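Local coordinates for ribosomal RNA processing protein 6 (Trypanosoma brucei brucei, PDB 4NLC), which probably degrades and processes RNA from its 3' end as an exosome-associated exoribonuclease, the present chain being its catalytic core, at residues 151-160 / 259-267. The protein carries 1 engineered substitution. Numbering follows the deposited sequence.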
loop_
_atom_site.group_PDB
_atom_site.type_symbol
_atom_site.label_atom_id
_atom_site.label_comp_id
_atom_site.label_asym_id
_atom_site.label_seq_id
_atom_site.Cartn_x
_atom_site.Cartn_y
_atom_site.Cartn_z
ATOM N N ALA A 151 -1.702 -7.567 6.151
ATOM C CA ALA A 151 -1.022 -6.279 6.333
ATOM C C ALA A 151 0.333 -6.077 5.620
ATOM O O ALA A 151 0.950 -5.043 5.845
ATOM C CB ALA A 151 -0.839 -6.039 7.827
ATOM N N ARG A 152 0.821 -7.033 4.814
ATOM C CA ARG A 152 2.152 -6.900 4.166
ATOM C C ARG A 152 2.356 -5.531 3.470
ATOM O O ARG A 152 3.310 -4.825 3.801
ATOM C CB ARG A 152 2.430 -8.081 3.211
ATOM C CG ARG A 152 3.826 -8.068 2.555
ATOM C CD ARG A 152 4.729 -9.206 3.024
ATOM N NE ARG A 152 4.172 -10.528 2.723
ATOM C CZ ARG A 152 4.383 -11.625 3.449
ATOM N NH1 ARG A 152 5.150 -11.576 4.532
ATOM N NH2 ARG A 152 3.827 -12.776 3.099
ATOM N N GLU A 153 1.437 -5.138 2.564
ATOM C CA GLU A 153 1.499 -3.853 1.853
ATOM C C GLU A 153 1.214 -2.665 2.774
ATOM O O GLU A 153 1.919 -1.652 2.711
ATOM C CB GLU A 153 0.596 -3.860 0.611
ATOM C CG GLU A 153 1.049 -4.879 -0.434
ATOM C CD GLU A 153 1.256 -4.402 -1.862
ATOM O OE1 GLU A 153 0.439 -4.778 -2.735
ATOM O OE2 GLU A 153 2.274 -3.719 -2.124
ATOM N N ASP A 154 0.224 -2.819 3.677
ATOM C CA ASP A 154 -0.179 -1.779 4.621
ATOM C C ASP A 154 0.964 -1.276 5.461
ATOM O O ASP A 154 1.127 -0.060 5.612
ATOM C CB ASP A 154 -1.327 -2.265 5.514
ATOM C CG ASP A 154 -2.643 -2.410 4.787
ATOM O OD1 ASP A 154 -2.651 -2.311 3.550
ATOM O OD2 ASP A 154 -3.674 -2.552 5.461
ATOM N N VAL A 155 1.754 -2.213 5.995
ATOM C CA VAL A 155 2.912 -1.941 6.854
ATOM C C VAL A 155 3.881 -1.026 6.092
ATOM O O VAL A 155 4.406 -0.073 6.649
ATOM C CB VAL A 155 3.577 -3.298 7.306
ATOM C CG1 VAL A 155 5.016 -3.115 7.796
ATOM C CG2 VAL A 155 2.725 -4.000 8.361
ATOM N N ARG A 156 4.099 -1.335 4.823
ATOM C CA ARG A 156 4.994 -0.601 3.934
ATOM C C ARG A 156 4.417 0.784 3.598
ATOM O O ARG A 156 5.104 1.784 3.707
ATOM C CB ARG A 156 5.257 -1.446 2.667
ATOM C CG ARG A 156 6.297 -2.530 2.926
ATOM C CD ARG A 156 6.331 -3.563 1.806
ATOM N NE ARG A 156 6.717 -4.878 2.324
ATOM C CZ ARG A 156 7.960 -5.349 2.335
ATOM N NH1 ARG A 156 8.959 -4.620 1.851
ATOM N NH2 ARG A 156 8.211 -6.555 2.821
ATOM N N TRP A 157 3.164 0.832 3.194
ATOM C CA TRP A 157 2.437 2.052 2.839
ATOM C C TRP A 157 2.494 3.095 3.935
ATOM O O TRP A 157 2.854 4.244 3.652
ATOM C CB TRP A 157 0.981 1.711 2.490
ATOM C CG TRP A 157 0.837 0.862 1.252
ATOM C CD1 TRP A 157 1.782 0.646 0.286
ATOM C CD2 TRP A 157 -0.334 0.141 0.838
ATOM N NE1 TRP A 157 1.267 -0.156 -0.710
ATOM C CE2 TRP A 157 -0.037 -0.467 -0.405
ATOM C CE3 TRP A 157 -1.628 -0.006 1.368
ATOM C CZ2 TRP A 157 -0.979 -1.228 -1.117
ATOM C CZ3 TRP A 157 -2.558 -0.778 0.672
ATOM C CH2 TRP A 157 -2.232 -1.370 -0.561
ATOM N N LEU A 158 2.190 2.679 5.206
ATOM C CA LEU A 158 2.184 3.544 6.389
ATOM C C LEU A 158 3.522 4.241 6.555
ATOM O O LEU A 158 3.573 5.407 6.918
ATOM C CB LEU A 158 1.847 2.728 7.667
ATOM C CG LEU A 158 0.365 2.325 7.907
ATOM C CD1 LEU A 158 0.229 1.493 9.182
ATOM C CD2 LEU A 158 -0.503 3.521 8.066
ATOM N N GLN A 159 4.606 3.527 6.244
ATOM C CA GLN A 159 5.957 4.056 6.328
ATOM C C GLN A 159 6.216 5.059 5.220
ATOM O O GLN A 159 6.536 6.208 5.492
ATOM C CB GLN A 159 7.004 2.926 6.318
ATOM C CG GLN A 159 6.865 1.972 7.495
ATOM C CD GLN A 159 7.846 0.833 7.422
ATOM O OE1 GLN A 159 8.927 0.944 6.832
ATOM N NE2 GLN A 159 7.515 -0.272 8.074
ATOM N N LYS A 160 6.083 4.621 3.980
ATOM C CA LYS A 160 6.298 5.437 2.788
ATOM C C LYS A 160 5.587 6.781 2.866
ATOM O O LYS A 160 6.201 7.825 2.631
ATOM C CB LYS A 160 5.808 4.646 1.549
ATOM C CG LYS A 160 5.620 5.458 0.249
ATOM C CD LYS A 160 5.038 4.587 -0.904
ATOM C CE LYS A 160 3.559 4.165 -0.759
ATOM N NZ LYS A 160 3.170 3.143 -1.782
ATOM N N LEU A 259 6.790 -9.856 13.415
ATOM C CA LEU A 259 7.801 -9.996 12.374
ATOM C C LEU A 259 7.407 -9.224 11.121
ATOM O O LEU A 259 8.269 -8.593 10.502
ATOM C CB LEU A 259 8.068 -11.480 12.063
ATOM C CG LEU A 259 8.747 -12.264 13.210
ATOM C CD1 LEU A 259 8.817 -13.730 12.907
ATOM C CD2 LEU A 259 10.135 -11.753 13.484
ATOM N N LEU A 260 6.101 -9.218 10.785
ATOM C CA LEU A 260 5.561 -8.455 9.648
ATOM C C LEU A 260 5.634 -6.936 9.913
ATOM O O LEU A 260 5.917 -6.172 8.989
ATOM C CB LEU A 260 4.121 -8.883 9.324
ATOM C CG LEU A 260 3.557 -8.400 7.989
ATOM C CD1 LEU A 260 4.306 -9.016 6.818
ATOM C CD2 LEU A 260 2.097 -8.707 7.880
ATOM N N SER A 261 5.412 -6.514 11.167
ATOM C CA SER A 261 5.505 -5.102 11.562
ATOM C C SER A 261 6.947 -4.590 11.520
ATOM O O SER A 261 7.151 -3.390 11.437
ATOM C CB SER A 261 4.879 -4.868 12.933
ATOM O OG SER A 261 5.723 -5.287 13.990
ATOM N N LEU A 262 7.942 -5.505 11.537
ATOM C CA LEU A 262 9.373 -5.202 11.428
ATOM C C LEU A 262 9.849 -5.064 9.974
ATOM O O LEU A 262 10.993 -4.680 9.715
ATOM C CB LEU A 262 10.203 -6.226 12.209
ATOM C CG LEU A 262 10.047 -6.145 13.740
ATOM C CD1 LEU A 262 10.625 -7.374 14.401
ATOM C CD2 LEU A 262 10.708 -4.869 14.293
ATOM N N GLU A 263 8.961 -5.328 9.024
ATOM C CA GLU A 263 9.286 -5.145 7.619
ATOM C C GLU A 263 9.368 -3.662 7.297
ATOM O O GLU A 263 8.719 -2.834 7.946
ATOM C CB GLU A 263 8.291 -5.855 6.712
ATOM C CG GLU A 263 8.415 -7.366 6.878
ATOM C CD GLU A 263 7.683 -8.233 5.883
ATOM O OE1 GLU A 263 6.909 -7.689 5.065
ATOM O OE2 GLU A 263 7.844 -9.470 5.960
ATOM N N ARG A 264 10.216 -3.334 6.329
ATOM C CA ARG A 264 10.468 -1.960 5.941
ATOM C C ARG A 264 10.023 -1.705 4.533
ATOM O O ARG A 264 10.194 -2.558 3.651
ATOM C CB ARG A 264 11.968 -1.657 5.982
ATOM C CG ARG A 264 12.621 -1.746 7.332
ATOM C CD ARG A 264 14.111 -1.497 7.197
ATOM N NE ARG A 264 14.799 -2.651 6.624
ATOM C CZ ARG A 264 15.220 -2.724 5.369
ATOM N NH1 ARG A 264 15.043 -1.700 4.538
ATOM N NH2 ARG A 264 15.834 -3.815 4.934
ATOM N N TYR A 265 9.513 -0.490 4.314
ATOM C CA TYR A 265 9.203 -0.019 2.990
ATOM C C TYR A 265 10.574 0.229 2.290
ATOM O O TYR A 265 11.500 0.781 2.893
ATOM C CB TYR A 265 8.418 1.320 3.051
ATOM C CG TYR A 265 8.269 1.937 1.669
ATOM C CD1 TYR A 265 7.413 1.372 0.723
ATOM C CD2 TYR A 265 9.115 2.959 1.247
ATOM C CE1 TYR A 265 7.373 1.837 -0.594
ATOM C CE2 TYR A 265 9.065 3.448 -0.060
ATOM C CZ TYR A 265 8.183 2.891 -0.973
ATOM O OH TYR A 265 8.102 3.372 -2.257
ATOM N N GLU A 266 10.668 -0.108 1.017
ATOM C CA GLU A 266 11.853 0.234 0.216
ATOM C C GLU A 266 11.388 0.694 -1.143
ATOM O O GLU A 266 10.459 0.105 -1.697
ATOM C CB GLU A 266 12.914 -0.883 0.150
ATOM C CG GLU A 266 14.259 -0.457 -0.446
ATOM C CD GLU A 266 14.936 0.774 0.138
ATOM O OE1 GLU A 266 15.727 0.620 1.093
ATOM O OE2 GLU A 266 14.680 1.892 -0.359
ATOM N N LYS A 267 11.968 1.806 -1.630
ATOM C CA LYS A 267 11.640 2.433 -2.917
ATOM C C LYS A 267 11.723 1.429 -4.071
ATOM O O LYS A 267 12.638 0.596 -4.061
ATOM C CB LYS A 267 12.636 3.571 -3.228
ATOM C CG LYS A 267 12.504 4.835 -2.396
ATOM C CD LYS A 267 13.039 5.979 -3.241
ATOM C CE LYS A 267 13.334 7.215 -2.457
ATOM N NZ LYS A 267 13.887 8.258 -3.339
#
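Arg156 and Tyr265 bring the two backbones closest, with their CA atoms 4.4 Å apart, where the extended segment that follows helix 249-261 runs alongside helix 152-162 of the RNase H-like exonuclease fold, in the same general direction. Gln159 bonds to the backbone of 263-265 with both ends of its amide: NE2 gives a hydrogen bond to Glu263 O (2.8 Å, 158°) in the carbonyl plane, while OE1 accepts from Tyr265 N at 3.0 Å, the donor lying above the amide carbonyl plane. The two bonds fix the rotation of the amide. On the outer side, Arg156 NH2 forms a salt bridge to Glu263 OE1 at 2.8 Å, reaching it from above the carboxylate plane. Bends at chi2 and chi3 bring the guanidinium of Arg152 nearly coplanar with the same carboxylate, in a long bridge from Arg152 NH1 to Glu263 OE2 at 3.7 Å. Nearer the helix start, Val155 CG1 packs on Leu260 O, and Leu260 CD2 reaches Ala151 CB. Farther along, the aliphatic part of Lys160 passes obliquely over one face of the Tyr265 ring and carries its NZ to His99, while Tyr265 OH bonds Gln106 OE1; Lys160 CB sits 3.5 Å from the ring centroid, a CH-pi contact only 5° off the normal.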